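Long-range contacts in tRNA (guanine(9)-N1)-methyltransferase (Schizosaccharomyces pombe, PDB 4JWH), which transfers a methyl group from S-adenosyl-L-methionine to N1 of guanosine 9 in cytoplasmic tRNA: residues L108-D113 with G151-R156; K186-Y191 with E205-I210. All coordinates share one frame; numbering follows the deposited sequence.

Overall arrangement
Both contacts reach the parallel sheet of this SPOUT-type methyltransferase, in series along the chain and with centres about 21 Å apart. Contact 1 runs off the end of strand 105-109 to helix 151-161, whereas contact 2 pairs strand 189-192 with strand 208-212, the sheet neighbour of 105-109. They meet directly: D109 OD2 lies 2.5 Å from Y191 OH, a probable hydrogen bond, and D109 CB packs on I210 CG2 at 3.7 Å. Contact 2 is nearer the cofactor pocket, the Y191 side chain being about 4 Å from S-adenosyl-L-homocysteine at nearest approach; the side chain of C110, in contact 1, is about 11 Å from the bound S-adenosyl-L-homocysteine.

Contact 1 of 2, residues L108-D113 with G151-R156; sequences LDCAFD and GRLKTR
D113 points its carboxylate at the N-terminal end of helix 151-161, and its two oxygens are shared between successive backbone amides. OD2 takes the N-H of L153 on its syn lone pair, with 3.0 Å between L153 N and D113 OD2 and an angle of 155° at the hydrogen. D113 OD1 is met by R152 N at 3.2 Å, also from the syn side but 29° out of the carboxylate plane. The buried part of the contact, C110 and L153, lies alongside: L153 extends CG anti to its backbone N (chi1 -178°), and this sends L153 CD2 to C110 SG at 3.6 Å. L124 packs against L153 as well, and the leucine thus sits where the chain leaving strand 105-109, helix 118-137 and helix 151-161 come together.

On the solvent side G151 is exposed and R152 partly so, and the grip there is weaker. The arginine chain bends at chi3 and crosses D113 obliquely, its guanidinium perpendicular to the carboxylate. R152 NE reaches D113 OD1 at 3.3 Å in a salt bridge whose hydrogen bond is weak, while R152 NH2 binds M116 O and lies 2.6 Å from D113 O. One carboxylate thus faces two helix amides and a guanidinium, a setting that would probably stabilise its negative charge and offset the positive end of the helix dipole.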
ATOM      1  N   LEU A 108      -4.928   0.750  -1.362  1.00 17.92           N
ATOM      2  CA  LEU A 108      -4.776   1.693  -0.268  1.00 18.55           C
ATOM      3  C   LEU A 108      -6.133   1.857   0.430  1.00 19.59           C
ATOM      4  O   LEU A 108      -7.114   2.368  -0.171  1.00 19.04           O
ATOM      5  CB  LEU A 108      -4.189   3.021  -0.755  1.00 19.02           C
ATOM      6  CG  LEU A 108      -2.971   2.916  -1.686  1.00 19.26           C
ATOM      7  CD1 LEU A 108      -2.454   4.275  -2.126  1.00 20.89           C
ATOM      8  CD2 LEU A 108      -1.836   2.030  -1.100  1.00 18.48           C
ATOM      9  N   ASP A 109      -6.199   1.370   1.678  1.00 18.40           N
ATOM     10  CA  ASP A 109      -7.426   1.410   2.457  1.00 18.83           C
ATOM     11  C   ASP A 109      -7.511   2.794   3.091  1.00 19.02           C
ATOM     12  O   ASP A 109      -6.855   3.071   4.096  1.00 17.02           O
ATOM     13  CB  ASP A 109      -7.434   0.318   3.537  1.00 18.34           C
ATOM     14  CG  ASP A 109      -8.617   0.432   4.502  1.00 19.43           C
ATOM     15  OD1 ASP A 109      -9.633   1.109   4.200  1.00 18.47           O
ATOM     16  OD2 ASP A 109      -8.550  -0.214   5.560  1.00 19.86           O
ATOM     17  N   CYS A 110      -8.321   3.657   2.489  1.00 19.12           N
ATOM     18  CA  CYS A 110      -8.378   5.038   2.930  1.00 20.46           C
ATOM     19  C   CYS A 110      -9.552   5.312   3.858  1.00 20.24           C
ATOM     20  O   CYS A 110     -10.148   6.366   3.785  1.00 20.97           O
ATOM     21  CB  CYS A 110      -8.413   6.001   1.727  1.00 20.18           C
ATOM     22  SG  CYS A 110      -6.995   5.909   0.606  1.00 21.81           S
ATOM     23  N   ALA A 111      -9.842   4.384   4.757  1.00 20.90           N
ATOM     24  CA  ALA A 111     -10.955   4.514   5.692  1.00 22.09           C
ATOM     25  C   ALA A 111     -10.678   5.273   6.976  1.00 22.84           C
ATOM     26  O   ALA A 111     -11.554   5.322   7.851  1.00 23.45           O
ATOM     27  CB  ALA A 111     -11.520   3.107   6.036  1.00 22.62           C
ATOM     28  N   PHE A 112      -9.498   5.885   7.114  1.00 23.28           N
ATOM     29  CA  PHE A 112      -9.076   6.402   8.453  1.00 23.97           C
ATOM     30  C   PHE A 112      -8.927   7.933   8.541  1.00 24.73           C
ATOM     31  O   PHE A 112      -8.255   8.446   9.436  1.00 23.37           O
ATOM     32  CB  PHE A 112      -7.766   5.733   8.907  1.00 22.92           C
ATOM     33  CG  PHE A 112      -7.737   4.258   8.676  1.00 23.56           C
ATOM     34  CD1 PHE A 112      -8.433   3.389   9.528  1.00 22.77           C
ATOM     35  CD2 PHE A 112      -7.040   3.730   7.591  1.00 21.78           C
ATOM     36  CE1 PHE A 112      -8.430   2.012   9.297  1.00 24.55           C
ATOM     37  CE2 PHE A 112      -7.024   2.367   7.360  1.00 21.54           C
ATOM     38  CZ  PHE A 112      -7.723   1.500   8.213  1.00 22.29           C
ATOM     39  N   ASP A 113      -9.532   8.637   7.585  1.00 25.75           N
ATOM     40  CA  ASP A 113      -9.545  10.115   7.533  1.00 27.69           C
ATOM     41  C   ASP A 113      -9.772  10.733   8.930  1.00 27.40           C
ATOM     42  O   ASP A 113      -9.043  11.629   9.352  1.00 26.96           O
ATOM     43  CB  ASP A 113     -10.658  10.575   6.570  1.00 28.40           C
ATOM     44  CG  ASP A 113     -10.306  11.835   5.792  1.00 33.30           C
ATOM     45  OD1 ASP A 113     -10.759  12.913   6.241  1.00 36.09           O
ATOM     46  OD2 ASP A 113      -9.625  11.747   4.727  1.00 33.99           O
ATOM     47  N   GLY A 151     -13.421  12.529   1.564  1.00 28.33           N
ATOM     48  CA  GLY A 151     -13.116  13.391   2.715  1.00 28.37           C
ATOM     49  C   GLY A 151     -11.900  14.282   2.481  1.00 28.32           C
ATOM     50  O   GLY A 151     -11.640  14.695   1.365  1.00 28.18           O
ATOM     51  N   ARG A 152     -11.155  14.539   3.548  1.00 28.57           N
ATOM     52  CA  ARG A 152     -10.084  15.518   3.558  1.00 29.36           C
ATOM     53  C   ARG A 152      -8.892  15.075   2.738  1.00 29.43           C
ATOM     54  O   ARG A 152      -8.148  15.904   2.197  1.00 28.77           O
ATOM     55  CB  ARG A 152      -9.663  15.818   4.997  1.00 29.67           C
ATOM     56  CG  ARG A 152     -10.613  16.756   5.746  1.00 31.58           C
ATOM     57  CD  ARG A 152     -10.059  16.995   7.143  1.00 36.50           C
ATOM     58  NE  ARG A 152      -9.921  15.729   7.846  1.00 35.65           N
ATOM     59  CZ  ARG A 152      -8.952  15.426   8.701  1.00 35.60           C
ATOM     60  NH1 ARG A 152      -7.973  16.273   8.984  1.00 37.13           N
ATOM     61  NH2 ARG A 152      -8.959  14.245   9.272  1.00 36.45           N
ATOM     62  N   LEU A 153      -8.706  13.761   2.630  1.00 29.68           N
ATOM     63  CA  LEU A 153      -7.679  13.224   1.716  1.00 29.47           C
ATOM     64  C   LEU A 153      -7.992  13.598   0.267  1.00 28.78           C
ATOM     65  O   LEU A 153      -7.136  14.131  -0.431  1.00 30.22           O
ATOM     66  CB  LEU A 153      -7.508  11.693   1.896  1.00 28.21           C
ATOM     67  CG  LEU A 153      -6.436  11.004   1.050  1.00 29.03           C
ATOM     68  CD1 LEU A 153      -5.003  11.554   1.356  1.00 25.39           C
ATOM     69  CD2 LEU A 153      -6.479   9.452   1.218  1.00 27.11           C
ATOM     70  N   LYS A 154      -9.206  13.317  -0.193  1.00 28.86           N
ATOM     71  CA  LYS A 154      -9.594  13.624  -1.576  1.00 29.21           C
ATOM     72  C   LYS A 154      -9.535  15.144  -1.863  1.00 29.26           C
ATOM     73  O   LYS A 154      -9.071  15.565  -2.906  1.00 29.18           O
ATOM     74  CB  LYS A 154     -10.997  13.078  -1.876  1.00 28.75           C
ATOM     75  CG  LYS A 154     -11.476  13.288  -3.324  1.00 31.18           C
ATOM     76  CD  LYS A 154     -12.919  12.795  -3.498  1.00 32.45           C
ATOM     77  CE  LYS A 154     -13.366  12.878  -4.944  1.00 34.92           C
ATOM     78  NZ  LYS A 154     -13.166  14.295  -5.433  1.00 37.02           N
ATOM     79  N   THR A 155     -10.027  15.950  -0.943  1.00 29.88           N
ATOM     80  CA  THR A 155      -9.914  17.423  -1.089  1.00 31.71           C
ATOM     81  C   THR A 155      -8.438  17.847  -1.222  1.00 31.90           C
ATOM     82  O   THR A 155      -8.043  18.455  -2.218  1.00 31.33           O
ATOM     83  CB  THR A 155     -10.564  18.094   0.104  1.00 31.40           C
ATOM     84  OG1 THR A 155     -11.925  17.639   0.186  1.00 31.47           O
ATOM     85  CG2 THR A 155     -10.501  19.649   0.022  1.00 33.32           C
ATOM     86  N   ARG A 156      -7.636  17.462  -0.229  1.00 33.05           N
ATOM     87  CA  ARG A 156      -6.205  17.769  -0.191  1.00 34.18           C
ATOM     88  C   ARG A 156      -5.519  17.372  -1.488  1.00 34.70           C
ATOM     89  O   ARG A 156      -4.793  18.169  -2.094  1.00 35.16           O
ATOM     90  CB  ARG A 156      -5.541  17.048   0.994  1.00 34.37           C
ATOM     91  CG  ARG A 156      -4.023  17.254   1.103  1.00 36.23           C
ATOM     92  CD  ARG A 156      -3.694  18.699   1.411  1.00 36.96           C
ATOM     93  NE  ARG A 156      -2.256  18.923   1.434  1.00 37.27           N
ATOM     94  CZ  ARG A 156      -1.675  20.119   1.369  1.00 38.67           C
ATOM     95  NH1 ARG A 156      -2.410  21.222   1.242  1.00 36.30           N
ATOM     96  NH2 ARG A 156      -0.348  20.207   1.413  1.00 37.42           N
TER

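Contact 2 of 2, residues K186-Y191 with E205-I210; sequences KEKLVY and EDKIYI
The ring of Y191 carries I210 CG2 over the centre of one face, within a pair of neighbouring parallel strands, 189-191 and 208-210, of the SPOUT-fold sheet. The methyl stands 3.6 Å above the ring plane, and the line from it to the centroid is 11° off the normal, the geometry of a CH-pi contact; the first torsion of I210 puts it there by setting CG2 anti to the backbone N. A second ring, that of Y209, is met obliquely by V190, whose CB lies 3.7 Å from Y209 CD1.

The strand axes are 4.7 Å apart and their directions 23° from parallel. The register pairs L189 with I208, V190 with Y209 and Y191 with I210: V190 donates to I208 O and accepts from I210 N, which places it opposite Y209, and I208 N bonds back to K188 O. V190 N approaches I208 O at a C=O...donor angle of 169°. L189, Y191, I208 and I210 share one face of the sheet, V190 and Y209 the other. On the former, L189 CD2 touches I208 CG2 at 3.6 Å, and Y178 covers both L189 and I210. Y191 also packs on C224, a cofactor-binding residue.

Beside the pairing, K188 CD and CE pass D206 OD1, with K188 NZ 4.5 Å from D206 OD1, beyond a salt bridge, while K207 CD rests 3.3 Å from K188 O.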
ATOM      1  N   LYS A 186     -12.996 -12.066  -1.504  1.00 31.65           N
ATOM      2  CA  LYS A 186     -12.675 -11.911  -0.087  1.00 31.00           C
ATOM      3  C   LYS A 186     -11.563 -12.857   0.406  1.00 30.43           C
ATOM      4  O   LYS A 186     -10.738 -12.492   1.238  1.00 29.44           O
ATOM      5  CB  LYS A 186     -13.940 -12.065   0.767  1.00 31.79           C
ATOM      6  N   GLU A 187     -11.561 -14.075  -0.125  1.00 29.96           N
ATOM      7  CA  GLU A 187     -10.600 -15.112   0.238  1.00 29.58           C
ATOM      8  C   GLU A 187      -9.176 -14.785  -0.252  1.00 27.29           C
ATOM      9  O   GLU A 187      -8.201 -15.366   0.211  1.00 26.24           O
ATOM     10  CB  GLU A 187     -11.098 -16.453  -0.321  1.00 31.24           C
ATOM     11  CG  GLU A 187     -11.405 -16.475  -1.841  1.00 36.29           C
ATOM     12  CD  GLU A 187     -12.783 -15.889  -2.255  1.00 42.46           C
ATOM     13  OE1 GLU A 187     -13.610 -15.545  -1.385  1.00 41.90           O
ATOM     14  OE2 GLU A 187     -13.033 -15.783  -3.483  1.00 44.20           O
ATOM     15  N   LYS A 188      -9.081 -13.830  -1.179  1.00 25.64           N
ATOM     16  CA  LYS A 188      -7.818 -13.494  -1.812  1.00 25.16           C
ATOM     17  C   LYS A 188      -7.218 -12.224  -1.208  1.00 23.55           C
ATOM     18  O   LYS A 188      -6.132 -11.812  -1.607  1.00 23.70           O
ATOM     19  CB  LYS A 188      -7.981 -13.330  -3.329  1.00 25.35           C
ATOM     20  CG  LYS A 188      -8.669 -14.515  -4.064  1.00 28.98           C
ATOM     21  CD  LYS A 188      -7.723 -15.644  -4.486  1.00 33.99           C
ATOM     22  CE  LYS A 188      -8.517 -16.868  -5.071  1.00 37.04           C
ATOM     23  NZ  LYS A 188      -9.522 -16.545  -6.182  1.00 35.62           N
ATOM     24  N   LEU A 189      -7.938 -11.598  -0.283  1.00 21.22           N
ATOM     25  CA  LEU A 189      -7.478 -10.383   0.370  1.00 21.43           C
ATOM     26  C   LEU A 189      -6.465 -10.720   1.434  1.00 20.75           C
ATOM     27  O   LEU A 189      -6.640 -11.690   2.179  1.00 20.87           O
ATOM     28  CB  LEU A 189      -8.646  -9.637   1.034  1.00 20.49           C
ATOM     29  CG  LEU A 189      -9.653  -8.966   0.106  1.00 22.80           C
ATOM     30  CD1 LEU A 189     -10.852  -8.475   0.893  1.00 20.62           C
ATOM     31  CD2 LEU A 189      -9.033  -7.825  -0.722  1.00 22.17           C
ATOM     32  N   VAL A 190      -5.412  -9.911   1.508  1.00 20.55           N
ATOM     33  CA  VAL A 190      -4.440  -9.995   2.604  1.00 19.22           C
ATOM     34  C   VAL A 190      -4.204  -8.553   3.046  1.00 19.30           C
ATOM     35  O   VAL A 190      -3.796  -7.713   2.244  1.00 17.57           O
ATOM     36  CB  VAL A 190      -3.089 -10.647   2.147  1.00 20.04           C
ATOM     37  CG1 VAL A 190      -2.013 -10.496   3.229  1.00 19.08           C
ATOM     38  CG2 VAL A 190      -3.259 -12.113   1.752  1.00 19.98           C
ATOM     39  N   TYR A 191      -4.468  -8.266   4.322  1.00 18.43           N
ATOM     40  CA  TYR A 191      -4.185  -6.959   4.883  1.00 17.18           C
ATOM     41  C   TYR A 191      -2.776  -6.981   5.504  1.00 18.11           C
ATOM     42  O   TYR A 191      -2.508  -7.704   6.467  1.00 16.15           O
ATOM     43  CB  TYR A 191      -5.236  -6.588   5.936  1.00 17.17           C
ATOM     44  CG  TYR A 191      -5.486  -5.091   6.084  1.00 16.75           C
ATOM     45  CD1 TYR A 191      -6.777  -4.590   6.019  1.00 16.67           C
ATOM     46  CD2 TYR A 191      -4.436  -4.188   6.348  1.00 16.90           C
ATOM     47  CE1 TYR A 191      -7.040  -3.232   6.162  1.00 16.83           C
ATOM     48  CE2 TYR A 191      -4.681  -2.806   6.478  1.00 16.49           C
ATOM     49  CZ  TYR A 191      -6.005  -2.354   6.367  1.00 17.45           C
ATOM     50  OH  TYR A 191      -6.334  -1.046   6.503  1.00 18.52           O
ATOM     51  N   GLU A 205       0.357 -13.837  -7.557  1.00 24.32           N
ATOM     52  CA  GLU A 205      -0.309 -13.167  -8.681  1.00 24.88           C
ATOM     53  C   GLU A 205      -1.840 -13.086  -8.574  1.00 24.16           C
ATOM     54  O   GLU A 205      -2.453 -12.224  -9.209  1.00 24.02           O
ATOM     55  CB  GLU A 205       0.110 -13.745 -10.058  1.00 25.75           C
ATOM     56  CG  GLU A 205       1.475 -13.237 -10.651  1.00 28.46           C
ATOM     57  CD  GLU A 205       1.570 -11.712 -10.936  1.00 33.90           C
ATOM     58  OE1 GLU A 205       0.840 -11.193 -11.825  1.00 34.19           O
ATOM     59  OE2 GLU A 205       2.422 -11.023 -10.291  1.00 34.40           O
ATOM     60  N   ASP A 206      -2.472 -13.983  -7.819  1.00 23.45           N
ATOM     61  CA  ASP A 206      -3.944 -13.965  -7.778  1.00 23.78           C
ATOM     62  C   ASP A 206      -4.487 -13.269  -6.514  1.00 23.29           C
ATOM     63  O   ASP A 206      -5.717 -13.190  -6.311  1.00 21.90           O
ATOM     64  CB  ASP A 206      -4.572 -15.368  -8.057  1.00 24.45           C
ATOM     65  CG  ASP A 206      -4.264 -16.380  -6.963  1.00 28.28           C
ATOM     66  OD1 ASP A 206      -5.075 -17.309  -6.726  1.00 31.10           O
ATOM     67  OD2 ASP A 206      -3.205 -16.233  -6.307  1.00 30.81           O
ATOM     68  N   LYS A 207      -3.579 -12.682  -5.720  1.00 21.26           N
ATOM     69  CA  LYS A 207      -3.989 -12.058  -4.463  1.00 21.03           C
ATOM     70  C   LYS A 207      -4.090 -10.521  -4.499  1.00 20.67           C
ATOM     71  O   LYS A 207      -3.655  -9.843  -5.446  1.00 20.18           O
ATOM     72  CB  LYS A 207      -3.077 -12.526  -3.308  1.00 20.19           C
ATOM     73  CG  LYS A 207      -3.098 -14.072  -3.093  1.00 24.38           C
ATOM     74  CD  LYS A 207      -4.382 -14.527  -2.436  1.00 28.52           C
ATOM     75  CE  LYS A 207      -4.427 -16.022  -2.251  1.00 32.72           C
ATOM     76  NZ  LYS A 207      -3.256 -16.517  -1.472  1.00 33.96           N
ATOM     77  N   ILE A 208      -4.673  -9.976  -3.440  1.00 20.17           N
ATOM     78  CA  ILE A 208      -4.981  -8.581  -3.406  1.00 20.04           C
ATOM     79  C   ILE A 208      -4.446  -8.124  -2.078  1.00 20.13           C
ATOM     80  O   ILE A 208      -4.888  -8.612  -1.048  1.00 21.65           O
ATOM     81  CB  ILE A 208      -6.503  -8.351  -3.546  1.00 19.66           C
ATOM     82  CG1 ILE A 208      -6.999  -8.904  -4.897  1.00 20.61           C
ATOM     83  CG2 ILE A 208      -6.823  -6.880  -3.383  1.00 19.68           C
ATOM     84  CD1 ILE A 208      -8.515  -8.974  -5.004  1.00 22.43           C
ATOM     85  N   TYR A 209      -3.459  -7.234  -2.104  1.00 19.03           N
ATOM     86  CA  TYR A 209      -2.733  -6.847  -0.867  1.00 17.50           C
ATOM     87  C   TYR A 209      -3.200  -5.497  -0.431  1.00 16.79           C
ATOM     88  O   TYR A 209      -3.276  -4.611  -1.245  1.00 16.79           O
ATOM     89  CB  TYR A 209      -1.201  -6.869  -1.100  1.00 16.27           C
ATOM     90  CG  TYR A 209      -0.792  -8.290  -1.368  1.00 18.82           C
ATOM     91  CD1 TYR A 209      -0.675  -9.198  -0.315  1.00 18.78           C
ATOM     92  CD2 TYR A 209      -0.634  -8.755  -2.677  1.00 18.93           C
ATOM     93  CE1 TYR A 209      -0.339 -10.542  -0.555  1.00 23.57           C
ATOM     94  CE2 TYR A 209      -0.319 -10.090  -2.927  1.00 19.51           C
ATOM     95  CZ  TYR A 209      -0.183 -10.973  -1.856  1.00 21.69           C
ATOM     96  OH  TYR A 209       0.136 -12.286  -2.075  1.00 23.02           O
ATOM     97  N   ILE A 210      -3.542  -5.349   0.846  1.00 15.48           N
ATOM     98  CA  ILE A 210      -4.057  -4.077   1.354  1.00 15.68           C
ATOM     99  C   ILE A 210      -3.003  -3.378   2.202  1.00 16.52           C
ATOM    100  O   ILE A 210      -2.400  -3.997   3.067  1.00 18.22           O
ATOM    101  CB  ILE A 210      -5.329  -4.262   2.202  1.00 15.36           C
ATOM    102  CG1 ILE A 210      -6.400  -5.053   1.414  1.00 13.83           C
ATOM    103  CG2 ILE A 210      -5.924  -2.900   2.629  1.00 13.21           C
ATOM    104  CD1 ILE A 210      -7.400  -5.757   2.337  1.00 12.27           C
TER